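Local coordinates for protein diadenosine Tetraphosphate Hydrolase (Caenorhabditis elegans, PDB 1KTG) that hydrolyses diadenosine tetraphosphate asymmetrically to AMP and ATP, using divalent metal ions, as a member of the Nudix family, at residues Asp44-Gln47 / Ala48-Glu52; Ala122-Gly125 / Ser126-Arg129. All blocks are in the same frame, centred on the assembly; numbering follows the deposited sequence.

Contact 1 of 2, residues Asp44-Gln47 / Ala48-Glu52. With MG (magnesium ion), chain I; MG (magnesium ion), chain G; OH (hydroxide ion), chain D.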
loop_
_atom_site.group_PDB
_atom_site.type_symbol
_atom_site.label_atom_id
_atom_site.label_comp_id
_atom_site.label_asym_id
_atom_site.label_seq_id
_atom_site.Cartn_x
_atom_site.Cartn_y
_atom_site.Cartn_z
ATOM N N ASP A 44 15.646 1.906 6.222
ATOM C CA ASP A 44 15.487 2.613 4.951
ATOM C C ASP A 44 14.041 2.364 4.536
ATOM O O ASP A 44 13.297 1.700 5.259
ATOM C CB ASP A 44 16.457 2.151 3.874
ATOM C CG ASP A 44 16.329 0.693 3.540
ATOM O OD1 ASP A 44 17.177 0.225 2.748
ATOM O OD2 ASP A 44 15.457 -0.061 4.021
ATOM N N GLU A 45 13.650 2.891 3.385
ATOM C CA GLU A 45 12.267 2.779 2.929
ATOM C C GLU A 45 11.827 1.331 2.737
ATOM O O GLU A 45 10.703 0.961 3.069
ATOM C CB GLU A 45 12.089 3.573 1.641
ATOM C CG GLU A 45 12.105 5.073 1.900
ATOM C CD GLU A 45 12.475 5.912 0.700
ATOM O OE1 GLU A 45 13.597 5.737 0.167
ATOM O OE2 GLU A 45 11.662 6.788 0.320
ATOM N N TRP A 46 12.716 0.520 2.181
ATOM C CA TRP A 46 12.419 -0.883 1.925
ATOM C C TRP A 46 12.032 -1.564 3.235
ATOM O O TRP A 46 10.975 -2.189 3.330
ATOM C CB TRP A 46 13.653 -1.539 1.288
ATOM C CG TRP A 46 13.563 -3.007 0.972
ATOM C CD1 TRP A 46 14.210 -4.017 1.622
ATOM C CD2 TRP A 46 12.868 -3.621 -0.120
ATOM N NE1 TRP A 46 13.929 -5.223 1.028
ATOM C CE2 TRP A 46 13.103 -5.009 -0.042
ATOM C CE3 TRP A 46 12.049 -3.143 -1.145
ATOM C CZ2 TRP A 46 12.568 -5.910 -0.955
ATOM C CZ3 TRP A 46 11.512 -4.041 -2.042
ATOM C CH2 TRP A 46 11.772 -5.408 -1.942
ATOM N N GLN A 47 12.877 -1.423 4.253
ATOM C CA GLN A 47 12.620 -2.074 5.532
ATOM C C GLN A 47 11.301 -1.593 6.132
ATOM O O GLN A 47 10.536 -2.370 6.697
ATOM C CB GLN A 47 13.776 -1.818 6.502
ATOM C CG GLN A 47 15.077 -2.518 6.097
ATOM C CD GLN A 47 16.255 -2.142 6.980
ATOM O OE1 GLN A 47 16.325 -1.029 7.484
ATOM N NE2 GLN A 47 17.185 -3.076 7.161
ATOM N N ALA A 48 11.049 -0.298 6.016
ATOM C CA ALA A 48 9.854 0.293 6.598
ATOM C C ALA A 48 8.588 -0.256 5.934
ATOM O O ALA A 48 7.621 -0.629 6.602
ATOM C CB ALA A 48 9.919 1.797 6.473
ATOM N N ALA A 49 8.612 -0.331 4.616
ATOM C CA ALA A 49 7.463 -0.816 3.859
ATOM C C ALA A 49 7.112 -2.246 4.258
ATOM O O ALA A 49 5.946 -2.604 4.394
ATOM C CB ALA A 49 7.760 -0.749 2.379
ATOM N N ILE A 50 8.136 -3.067 4.421
ATOM C CA ILE A 50 7.928 -4.464 4.791
ATOM C C ILE A 50 7.396 -4.571 6.220
ATOM O O ILE A 50 6.424 -5.290 6.493
ATOM C CB ILE A 50 9.239 -5.244 4.616
ATOM C CG1 ILE A 50 9.611 -5.296 3.131
ATOM C CG2 ILE A 50 9.104 -6.669 5.190
ATOM C CD1 ILE A 50 11.019 -5.807 2.855
ATOM N N ARG A 51 8.016 -3.839 7.139
ATOM C CA ARG A 51 7.613 -3.910 8.540
ATOM C C ARG A 51 6.197 -3.377 8.741
ATOM O O ARG A 51 5.399 -3.954 9.476
ATOM C CB ARG A 51 8.597 -3.152 9.428
ATOM C CG ARG A 51 8.162 -3.060 10.891
ATOM C CD ARG A 51 9.020 -2.139 11.737
ATOM N NE ARG A 51 9.235 -0.876 11.041
ATOM C CZ ARG A 51 8.322 0.077 10.910
ATOM N NH1 ARG A 51 7.126 -0.073 11.451
ATOM N NH2 ARG A 51 8.607 1.188 10.230
ATOM N N GLU A 52 5.886 -2.268 8.098
ATOM C CA GLU A 52 4.547 -1.688 8.228
ATOM C C GLU A 52 3.494 -2.606 7.630
ATOM O O GLU A 52 2.362 -2.681 8.116
ATOM C CB GLU A 52 4.496 -0.305 7.578
ATOM C CG GLU A 52 5.282 0.752 8.350
ATOM C CD GLU A 52 4.558 1.295 9.574
ATOM O OE1 GLU A 52 3.326 1.111 9.687
ATOM O OE2 GLU A 52 5.228 1.930 10.420
HETATM MG MG MG I . 1.744 1.805 10.844
HETATM MG MG MG G . 4.772 3.350 11.812
HETATM O O OH D . 2.976 2.454 12.498
HETATM O O HOH W 1 5.805 1.935 13.307
HETATM O O HOH W 2 4.456 4.683 13.515
HETATM O O HOH W 3 6.638 4.157 11.678
HETATM O O HOH W 4 1.814 -0.101 11.905
#

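Contact 2 of 2, residues Ala122-Gly125 / Ser126-Arg129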
loop_
_atom_site.group_PDB
_atom_site.type_symbol
_atom_site.label_atom_id
_atom_site.label_comp_id
_atom_site.label_asym_id
_atom_site.label_seq_id
_atom_site.Cartn_x
_atom_site.Cartn_y
_atom_site.Cartn_z
ATOM N N ALA A 122 -5.868 12.094 -5.971
ATOM C CA ALA A 122 -5.478 12.036 -7.378
ATOM C C ALA A 122 -4.141 11.344 -7.636
ATOM O O ALA A 122 -4.066 10.469 -8.503
ATOM C CB ALA A 122 -5.449 13.430 -7.964
ATOM N N GLU A 123 -3.100 11.735 -6.899
ATOM C CA GLU A 123 -1.766 11.147 -7.078
ATOM C C GLU A 123 -1.757 9.652 -6.776
ATOM O O GLU A 123 -1.076 8.894 -7.457
ATOM C CB GLU A 123 -0.709 11.817 -6.187
ATOM C CG GLU A 123 -0.694 13.333 -6.169
ATOM C CD GLU A 123 -0.847 13.946 -7.531
ATOM O OE1 GLU A 123 -0.183 13.467 -8.483
ATOM O OE2 GLU A 123 -1.630 14.917 -7.645
ATOM N N MET A 124 -2.475 9.228 -5.737
ATOM C CA MET A 124 -2.552 7.799 -5.433
ATOM C C MET A 124 -3.228 7.095 -6.608
ATOM O O MET A 124 -2.804 6.009 -7.017
ATOM C CB MET A 124 -3.320 7.519 -4.139
ATOM C CG MET A 124 -3.535 6.033 -3.870
ATOM S SD MET A 124 -1.999 5.081 -3.686
ATOM C CE MET A 124 -1.500 5.571 -2.040
ATOM N N GLY A 125 -4.271 7.722 -7.159
ATOM C CA GLY A 125 -4.954 7.184 -8.331
ATOM C C GLY A 125 -4.004 6.939 -9.497
ATOM O O GLY A 125 -3.971 5.846 -10.084
ATOM N N SER A 126 -3.223 7.956 -9.833
ATOM C CA SER A 126 -2.241 7.857 -10.919
ATOM C C SER A 126 -1.216 6.747 -10.656
ATOM O O SER A 126 -0.812 6.034 -11.575
ATOM C CB SER A 126 -1.536 9.198 -11.102
ATOM O OG SER A 126 -2.451 10.176 -11.539
ATOM N N LEU A 127 -0.814 6.598 -9.397
ATOM C CA LEU A 127 0.134 5.564 -9.001
ATOM C C LEU A 127 -0.473 4.177 -9.247
ATOM O O LEU A 127 0.158 3.300 -9.840
ATOM C CB LEU A 127 0.520 5.748 -7.526
ATOM C CG LEU A 127 1.555 4.786 -6.947
ATOM C CD1 LEU A 127 2.315 5.449 -5.793
ATOM C CD2 LEU A 127 0.886 3.516 -6.468
ATOM N N LEU A 128 -1.717 3.989 -8.820
ATOM C CA LEU A 128 -2.394 2.711 -9.018
ATOM C C LEU A 128 -2.531 2.397 -10.515
ATOM O O LEU A 128 -2.356 1.253 -10.927
ATOM C CB LEU A 128 -3.772 2.718 -8.324
ATOM C CG LEU A 128 -3.759 2.758 -6.790
ATOM C CD1 LEU A 128 -5.159 3.004 -6.238
ATOM C CD2 LEU A 128 -3.172 1.505 -6.207
ATOM N N ARG A 129 -2.815 3.411 -11.335
ATOM C CA ARG A 129 -2.912 3.193 -12.777
ATOM C C ARG A 129 -1.562 2.744 -13.331
ATOM O O ARG A 129 -1.493 1.833 -14.159
ATOM C CB ARG A 129 -3.388 4.459 -13.503
ATOM C CG ARG A 129 -4.833 4.800 -13.201
ATOM C CD ARG A 129 -5.440 5.876 -14.060
ATOM N NE ARG A 129 -6.813 6.164 -13.645
ATOM C CZ ARG A 129 -7.880 5.415 -13.944
ATOM N NH1 ARG A 129 -9.078 5.778 -13.505
ATOM N NH2 ARG A 129 -7.768 4.315 -14.687
HETATM O O HOH W 5 -5.633 10.527 -10.885
#

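Contact 1 of 2, residues Asp44-Gln47 / Ala48-Glu52
Two torsions one helical turn apart bring Trp46 and Ile50 together. Trp46 holds CG opposite its backbone N (chi1 179°), while Ile50 sets CG1 opposite its carbonyl carbon (chi1 -66°) and runs on extended, so that CD1 arrives over one face of the indole. This methyl makes a CH-pi contact with the five-membered ring, lying 3.7 Å from its centroid and 20° off the normal. It is displaced toward the rim, where CD1 of Ile50 is 3.5 Å from NE1 of Trp46. Trp88 meets the same indole edge-to-face. With an alanine in place of Trp46, the Ile50 methyl would probably lose its aromatic support and be freer to turn, and Trp88 would be left without its ring partner.

The first turn is closed by a capping box. Gln47 N donates almost straight to Asp44 OD2 at 2.9 Å, and in return Asp44 N reaches Gln47 OE1 at 3.3 Å.

A turn further along the helix, Arg51 NH1 forms a salt bridge with Glu52 OE2 at 2.9 Å, approaching from above the carboxylate plane; Glu43 and Glu55 also pair with this guanidinium. Glu52 spreads its two oxygens over two magnesium ions, OE1 binding one at 2.1 Å and OE2 the other at 2.0 Å. A hydroxide bridges these ions, and Glu56 and Glu103 share the OE1-bound magnesium. A capped helix carrying metal-binding glutamates, one of them steadied by a neighbouring arginine, is characteristic of the Nudix box, the signature motif of this hydrolase family.

Contact 2 of 2, residues Ala122-Gly125 / Ser126-Arg129
The flat groups that meet are backbone peptides, and their carbonyl oxygens take the N-H groups of the next turn. The Ala122 carbonyl accepts Ser126 N in its own plane at 3.0 Å, and water 5 donates to the same oxygen at 2.9 Å. The same water is hydrogen-bonded to Ser126 OG at 3.3 Å. The hydroxyl can join in because OG stands opposite its carbonyl carbon (chi1 -65°), turned back toward the preceding turn. Bonds from Leu127 N to Glu123 O, Leu128 N to Met124 O and Arg129 N to Gly125 O continue the ladder of an alpha helix.

This helix, 122-137, lies across one side of the central Nudix sheet, and its inner flank is apolar. Met124 bends at both outer torsions; its SD comes alongside CD2 of Leu127 at 4.3 Å, and its CG meets CD1 of Leu128 at 4.2 Å. Leu127 and Met124 also touch Leu74 and Tyr87, whereas Leu128 turns between Val9 of strand 3-14 and the helix 112-119. The Met124 side chain comes about 4 Å from the bound AMP at the nearest atoms; Tyr121, just before the helix, belongs to the nucleotide pocket. On the outer flank, Arg129 lays its CG against Gly125 O at 3.4 Å, then extends to NE and carries its guanidinium to a salt bridge with Glu113 of helix 112-119.

Contacts 1 and 2 apply one principle, side chains a helical turn apart, on opposite sides of the chain's centre, their own centres about 21 Å apart. Both are partly buried, and both belong to helices that rest on strands 3-14, 64-78 and 81-92: helix 45-57 in contact 1 and helix 122-137 in contact 2. Their chemistry follows their place. Residues 44-52 combine aromatic packing with concentrated charge, because this helix supplies carboxylates to the magnesium cluster. The contact at residues 122-129 is built without metal ligands; aliphatic groups and one thioether, that of Met124 near the nucleotide, line its inner flank, leaving water and charged groups to the outer one.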